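Local structure of carboxylic ester hydrolase (Aspergillus niger, 7K4O) at residues K177-Y182 with D487-G492; R456-P461 with V493-L498. The protein hydrolyses the ester bonds of tannins as a serine esterase of the tannase family, probably releasing gallic acid. All coordinates share one frame; numbering follows the deposited sequence.

Contact 1: K177-Y182 with D487-G492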
loop_
_atom_site.group_PDB
_atom_site.type_symbol
_atom_site.label_atom_id
_atom_site.label_comp_id
_atom_site.label_asym_id
_atom_site.label_seq_id
_atom_site.Cartn_x
_atom_site.Cartn_y
_atom_site.Cartn_z
ATOM N N LYS A 177 23.415 8.785 -16.884
ATOM C CA LYS A 177 22.666 8.292 -15.700
ATOM C C LYS A 177 21.162 8.200 -16.049
ATOM O O LYS A 177 20.518 9.189 -16.455
ATOM C CB LYS A 177 22.842 9.224 -14.530
ATOM C CG LYS A 177 22.092 8.872 -13.260
ATOM C CD LYS A 177 22.411 7.593 -12.617
ATOM C CE LYS A 177 21.844 7.417 -11.198
ATOM N NZ LYS A 177 21.548 5.966 -10.893
ATOM N N LEU A 178 20.565 7.036 -15.768
ATOM C CA LEU A 178 19.084 6.861 -15.843
ATOM C C LEU A 178 18.579 6.812 -14.403
ATOM O O LEU A 178 18.899 5.864 -13.665
ATOM C CB LEU A 178 18.745 5.579 -16.598
ATOM C CG LEU A 178 17.239 5.274 -16.655
ATOM C CD1 LEU A 178 16.462 6.335 -17.437
ATOM C CD2 LEU A 178 17.058 3.910 -17.265
ATOM N N TYR A 179 17.853 7.809 -13.979
ATOM C CA TYR A 179 17.249 7.816 -12.632
ATOM C C TYR A 179 15.999 6.943 -12.659
ATOM O O TYR A 179 15.070 7.187 -13.450
ATOM C CB TYR A 179 16.917 9.226 -12.175
ATOM C CG TYR A 179 18.137 10.078 -11.885
ATOM C CD1 TYR A 179 18.840 9.874 -10.715
ATOM C CD2 TYR A 179 18.612 10.993 -12.795
ATOM C CE1 TYR A 179 19.938 10.657 -10.394
ATOM C CE2 TYR A 179 19.724 11.793 -12.477
ATOM C CZ TYR A 179 20.389 11.590 -11.295
ATOM O OH TYR A 179 21.483 12.325 -10.875
ATOM N N ALA A 180 15.962 5.932 -11.809
ATOM C CA ALA A 180 14.890 4.918 -11.847
ATOM C C ALA A 180 14.121 4.976 -10.531
ATOM O O ALA A 180 14.731 5.016 -9.435
ATOM C CB ALA A 180 15.498 3.545 -12.098
ATOM N N TYR A 181 12.800 4.939 -10.658
ATOM C CA TYR A 181 11.867 5.135 -9.535
ATOM C C TYR A 181 10.788 4.058 -9.562
ATOM O O TYR A 181 10.541 3.430 -10.587
ATOM C CB TYR A 181 11.238 6.518 -9.648
ATOM C CG TYR A 181 12.228 7.660 -9.652
ATOM C CD1 TYR A 181 12.772 8.088 -8.467
ATOM C CD2 TYR A 181 12.638 8.283 -10.824
ATOM C CE1 TYR A 181 13.689 9.124 -8.417
ATOM C CE2 TYR A 181 13.553 9.321 -10.785
ATOM C CZ TYR A 181 14.039 9.769 -9.581
ATOM O OH TYR A 181 14.915 10.817 -9.545
ATOM N N TYR A 182 10.137 3.912 -8.424
ATOM C CA TYR A 182 8.909 3.122 -8.255
ATOM C C TYR A 182 7.876 4.004 -7.561
ATOM O O TYR A 182 8.206 4.785 -6.670
ATOM C CB TYR A 182 9.129 1.861 -7.403
ATOM C CG TYR A 182 7.855 1.074 -7.229
ATOM C CD1 TYR A 182 7.415 0.285 -8.264
ATOM C CD2 TYR A 182 7.053 1.191 -6.102
ATOM C CE1 TYR A 182 6.225 -0.422 -8.179
ATOM C CE2 TYR A 182 5.871 0.474 -5.994
ATOM C CZ TYR A 182 5.462 -0.330 -7.034
ATOM O OH TYR A 182 4.264 -1.022 -6.999
ATOM N N ASP A 487 13.331 15.549 -6.519
ATOM C CA ASP A 487 14.122 16.620 -5.870
ATOM C C ASP A 487 15.147 16.036 -4.885
ATOM O O ASP A 487 16.292 16.527 -4.788
ATOM C CB ASP A 487 13.170 17.562 -5.178
ATOM C CG ASP A 487 13.483 19.032 -5.395
ATOM O OD1 ASP A 487 14.347 19.352 -6.236
ATOM O OD2 ASP A 487 12.851 19.829 -4.676
ATOM N N TRP A 488 14.772 15.004 -4.145
ATOM C CA TRP A 488 15.658 14.342 -3.182
ATOM C C TRP A 488 16.790 13.660 -3.944
ATOM O O TRP A 488 17.987 13.915 -3.672
ATOM C CB TRP A 488 14.856 13.384 -2.330
ATOM C CG TRP A 488 15.579 12.865 -1.136
ATOM C CD1 TRP A 488 16.757 13.301 -0.593
ATOM C CD2 TRP A 488 15.083 11.842 -0.245
ATOM N NE1 TRP A 488 17.026 12.621 0.560
ATOM C CE2 TRP A 488 16.012 11.734 0.807
ATOM C CE3 TRP A 488 13.941 11.047 -0.230
ATOM C CZ2 TRP A 488 15.829 10.848 1.875
ATOM C CZ3 TRP A 488 13.764 10.160 0.818
ATOM C CH2 TRP A 488 14.706 10.061 1.842
ATOM N N VAL A 489 16.454 12.762 -4.845
ATOM C CA VAL A 489 17.448 11.907 -5.528
ATOM C C VAL A 489 18.335 12.732 -6.475
ATOM O O VAL A 489 19.566 12.541 -6.457
ATOM C CB VAL A 489 16.713 10.774 -6.283
ATOM C CG1 VAL A 489 17.684 10.078 -7.210
ATOM C CG2 VAL A 489 16.080 9.791 -5.314
ATOM N N GLU A 490 17.734 13.608 -7.278
ATOM C CA GLU A 490 18.467 14.279 -8.359
ATOM C C GLU A 490 19.042 15.617 -7.896
ATOM O O GLU A 490 20.062 16.032 -8.491
ATOM C CB GLU A 490 17.616 14.482 -9.591
ATOM C CG GLU A 490 17.033 13.164 -10.112
ATOM C CD GLU A 490 16.271 13.262 -11.413
ATOM O OE1 GLU A 490 16.483 14.207 -12.211
ATOM O OE2 GLU A 490 15.425 12.392 -11.638
ATOM N N ASN A 491 18.409 16.289 -6.964
ATOM C CA ASN A 491 18.778 17.700 -6.653
ATOM C C ASN A 491 19.302 17.872 -5.222
ATOM O O ASN A 491 19.605 19.028 -4.861
ATOM C CB ASN A 491 17.613 18.639 -6.916
ATOM C CG ASN A 491 17.077 18.502 -8.331
ATOM O OD1 ASN A 491 17.827 18.227 -9.251
ATOM N ND2 ASN A 491 15.786 18.684 -8.524
ATOM N N GLY A 492 19.368 16.828 -4.406
ATOM C CA GLY A 492 19.854 16.957 -3.012
ATOM C C GLY A 492 18.816 17.570 -2.072
ATOM O O GLY A 492 19.194 17.917 -0.930
HETATM O O HOH W 1 21.223 15.093 -10.809
#

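Contact 2: R456-P461 with V493-L498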
loop_
_atom_site.group_PDB
_atom_site.type_symbol
_atom_site.label_atom_id
_atom_site.label_comp_id
_atom_site.label_asym_id
_atom_site.label_seq_id
_atom_site.Cartn_x
_atom_site.Cartn_y
_atom_site.Cartn_z
ATOM N N ARG A 456 12.401 7.427 4.984
ATOM C CA ARG A 456 11.534 8.320 5.760
ATOM C C ARG A 456 10.098 7.853 5.636
ATOM O O ARG A 456 9.648 7.454 4.562
ATOM C CB ARG A 456 11.746 9.780 5.319
ATOM C CG ARG A 456 13.179 10.238 5.522
ATOM C CD ARG A 456 13.487 11.636 4.965
ATOM N NE ARG A 456 12.867 12.618 5.822
ATOM C CZ ARG A 456 13.365 13.052 6.980
ATOM N NH1 ARG A 456 14.534 12.637 7.435
ATOM N NH2 ARG A 456 12.687 13.959 7.659
ATOM N N LEU A 457 9.395 7.932 6.766
ATOM C CA LEU A 457 8.033 7.429 6.940
ATOM C C LEU A 457 7.131 8.560 7.441
ATOM O O LEU A 457 7.520 9.274 8.408
ATOM C CB LEU A 457 8.076 6.282 7.960
ATOM C CG LEU A 457 6.723 5.786 8.448
ATOM C CD1 LEU A 457 5.879 5.179 7.325
ATOM C CD2 LEU A 457 6.952 4.782 9.570
ATOM N N TYR A 458 5.967 8.676 6.853
ATOM C CA TYR A 458 5.026 9.779 7.136
ATOM C C TYR A 458 3.619 9.215 7.280
ATOM O O TYR A 458 3.146 8.525 6.373
ATOM C CB TYR A 458 5.068 10.841 6.028
ATOM C CG TYR A 458 6.434 11.352 5.667
ATOM C CD1 TYR A 458 7.196 10.658 4.746
ATOM C CD2 TYR A 458 6.949 12.541 6.176
ATOM C CE1 TYR A 458 8.445 11.094 4.350
ATOM C CE2 TYR A 458 8.203 12.984 5.780
ATOM C CZ TYR A 458 8.949 12.273 4.859
ATOM O OH TYR A 458 10.213 12.664 4.442
ATOM N N THR A 459 2.914 9.523 8.370
ATOM C CA THR A 459 1.473 9.208 8.416
ATOM C C THR A 459 0.662 10.372 7.867
ATOM O O THR A 459 1.151 11.550 7.881
ATOM C CB THR A 459 1.007 8.744 9.811
ATOM O OG1 THR A 459 0.899 9.846 10.719
ATOM C CG2 THR A 459 1.915 7.670 10.394
ATOM N N VAL A 460 -0.512 10.075 7.346
ATOM C CA VAL A 460 -1.350 11.108 6.678
ATOM C C VAL A 460 -2.597 11.321 7.540
ATOM O O VAL A 460 -3.512 10.474 7.548
ATOM C CB VAL A 460 -1.714 10.720 5.242
ATOM C CG1 VAL A 460 -2.386 11.884 4.528
ATOM C CG2 VAL A 460 -0.466 10.240 4.480
ATOM N N PRO A 461 -2.704 12.496 8.204
ATOM C CA PRO A 461 -3.875 12.797 9.037
ATOM C C PRO A 461 -5.203 12.579 8.344
ATOM O O PRO A 461 -5.435 13.034 7.232
ATOM C CB PRO A 461 -3.710 14.296 9.378
ATOM C CG PRO A 461 -2.233 14.502 9.369
ATOM C CD PRO A 461 -1.711 13.575 8.266
ATOM N N VAL A 493 17.542 17.702 -2.450
ATOM C CA VAL A 493 16.559 18.360 -1.541
ATOM C C VAL A 493 15.964 17.325 -0.575
ATOM O O VAL A 493 15.096 16.516 -0.982
ATOM C CB VAL A 493 15.481 19.093 -2.323
ATOM C CG1 VAL A 493 14.457 19.725 -1.411
ATOM C CG2 VAL A 493 16.085 20.115 -3.274
ATOM N N VAL A 494 16.348 17.371 0.685
ATOM C CA VAL A 494 15.884 16.383 1.694
ATOM C C VAL A 494 14.471 16.730 2.125
ATOM O O VAL A 494 14.176 17.882 2.512
ATOM C CB VAL A 494 16.814 16.322 2.905
ATOM C CG1 VAL A 494 16.236 15.407 3.972
ATOM C CG2 VAL A 494 18.198 15.896 2.457
ATOM N N PRO A 495 13.530 15.764 2.072
ATOM C CA PRO A 495 12.146 16.030 2.474
ATOM C C PRO A 495 11.914 16.021 3.977
ATOM O O PRO A 495 11.290 15.068 4.520
ATOM C CB PRO A 495 11.360 14.907 1.805
ATOM C CG PRO A 495 12.317 13.782 1.727
ATOM C CD PRO A 495 13.682 14.400 1.525
ATOM N N THR A 496 12.396 17.052 4.656
ATOM C CA THR A 496 12.225 17.143 6.121
ATOM C C THR A 496 10.782 16.833 6.513
ATOM O O THR A 496 10.546 15.953 7.394
ATOM C CB THR A 496 12.676 18.534 6.573
ATOM O OG1 THR A 496 13.991 18.726 6.047
ATOM C CG2 THR A 496 12.715 18.653 8.066
ATOM N N THR A 497 9.835 17.553 5.954
ATOM C CA THR A 497 8.408 17.193 5.997
ATOM C C THR A 497 8.019 16.732 4.596
ATOM O O THR A 497 8.676 17.132 3.606
ATOM C CB THR A 497 7.531 18.350 6.483
ATOM O OG1 THR A 497 7.781 19.466 5.616
ATOM C CG2 THR A 497 7.819 18.667 7.928
ATOM N N LEU A 498 6.968 15.930 4.473
ATOM C CA LEU A 498 6.483 15.521 3.147
ATOM C C LEU A 498 5.380 16.477 2.680
ATOM O O LEU A 498 4.438 16.745 3.449
ATOM C CB LEU A 498 5.970 14.081 3.186
ATOM C CG LEU A 498 5.514 13.521 1.834
ATOM C CD1 LEU A 498 6.681 13.525 0.864
ATOM C CD2 LEU A 498 4.984 12.088 2.017
#

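Contact 1: K177-Y182 with D487-G492
Glu490 OE2 is gripped by two groups: the hydroxyl of Tyr181 donates to it, OH to OE2 2.7 Å, and Arg89 of the adjacent strand 89-93 forms a salt bridge with it through NE. The phenol comes in on the anti lone pair of OE2, the one turned away from the other carboxylate oxygen, and the oxygen lies in the plane of the Tyr181 ring at its edge. Ring and carboxylate are nearly coplanar, their planes 22° apart. The paired arginine would be expected to keep this carboxylate ionised.

The same glutamate lies flat on Tyr179. Its CG sits over the ring centre as a CH-pi contact, 3.6 Å from the Tyr179 centroid, and the carboxylate stacks above the CB-CD2 side with its plane 10° from that of the ring. On the opposite face the aliphatic CG of Lys177 is centred in the same way, which sandwiches the phenol between two methylenes. Glu490 reaches this far because its CG stands anti to the carbonyl carbon (chi1 -56°) and the chain runs extended beyond it. One water fixes the far end of Tyr179, lying 2.8 Å from Tyr179 OH and donating to the backbone O of Glu490.

Beside this polar group, Val489 packs alongside both tyrosines: its CG1 lies 3.7 Å from Tyr179 CD1, while its CG2 meets the edge of the Tyr181 ring at CE1. Tyr181 also packs on Met482, Met485 and Ile486, one and two turns earlier on the helix. Strand 179-182 and helix 487-491 run nearly antiparallel, their axes 10.2 Å apart, the layering of a helix on the parallel part of the mixed central sheet in the alpha/beta-hydrolase fold, on the strand that leads into the probable nucleophile elbow at Ser186.

Contact 2: R456-P461 with V493-L498
Tyr458 OH donates a short hydrogen bond of 2.6 Å to Pro495 O, in the carbonyl plane and with a C=O...O angle of 151°. The same oxygen takes a second bond from Arg456 NE, at 3.2 Å; this donor stands well above the carbonyl plane, so the two approach Pro495 O from different directions. The guanidinium goes on to reach the next carbonyl, NH2 to Thr496 O at 2.9 Å, with the acceptor near the guanidinium plane at its edge. Both arginine bonds are distinctly bent, consistent with one group spanning two successive peptides. A bend at chi3 (73°) turns the end of Arg456 along the loop, and its remaining nitrogen NH1 bonds to Asn452 O at the end of helix 444-452, which gives the guanidinium a third anchor.

An inverse gamma turn is centred on Pro495, with Thr496 N bonding back to Val494 O at 2.9 Å. This tight turn belongs to the connection from helix 481-491 to strand 498-502, and it is tied here to strand 455-460, the outermost strand at one end of the mixed sheet of an alpha/beta-hydrolase fold.

Away from the polar end, the Tyr458 ring lies over the start of Leu498. Leu498 CB rests above the ring centre, 3.5 Å from the Tyr458 centroid, in a CH-pi contact, and CD2 spreads toward the CD1-CG side of the same face. Having its CG anti to the backbone N (chi1 -177°) lets Leu498 extend across the ring in this way. Pro495 meets the phenol at about a right angle, with CB and CG both near the hydroxyl, and CG also packs on Arg456 CD at 4.1 Å. Beyond the two segments, Leu498 continues against Leu514 and Asn481.

Overall arrangement
The two contacts lie on one mixed sheet, their centres about 17 Å apart: contact 1 sits on inner strand 179-185, contact 2 on edge strand 455-460, yet contact 2 is centred nearer the middle of the chain (about 16 against 22 Å). Helix 481-491 and the loop after it join them, for segment 493-498 follows directly on 487-492, and Trp488 reaches from the helix to pack on Pro495 and Arg456. Both are partly buried and use a tyrosine hydroxyl as donor. In contact 1 the acceptor is a charged carboxylate that also pairs with an arginine, and the helix presents side chains; in contact 2 the arginine lies on the strand itself, and an irregular loop offers backbone carbonyls instead.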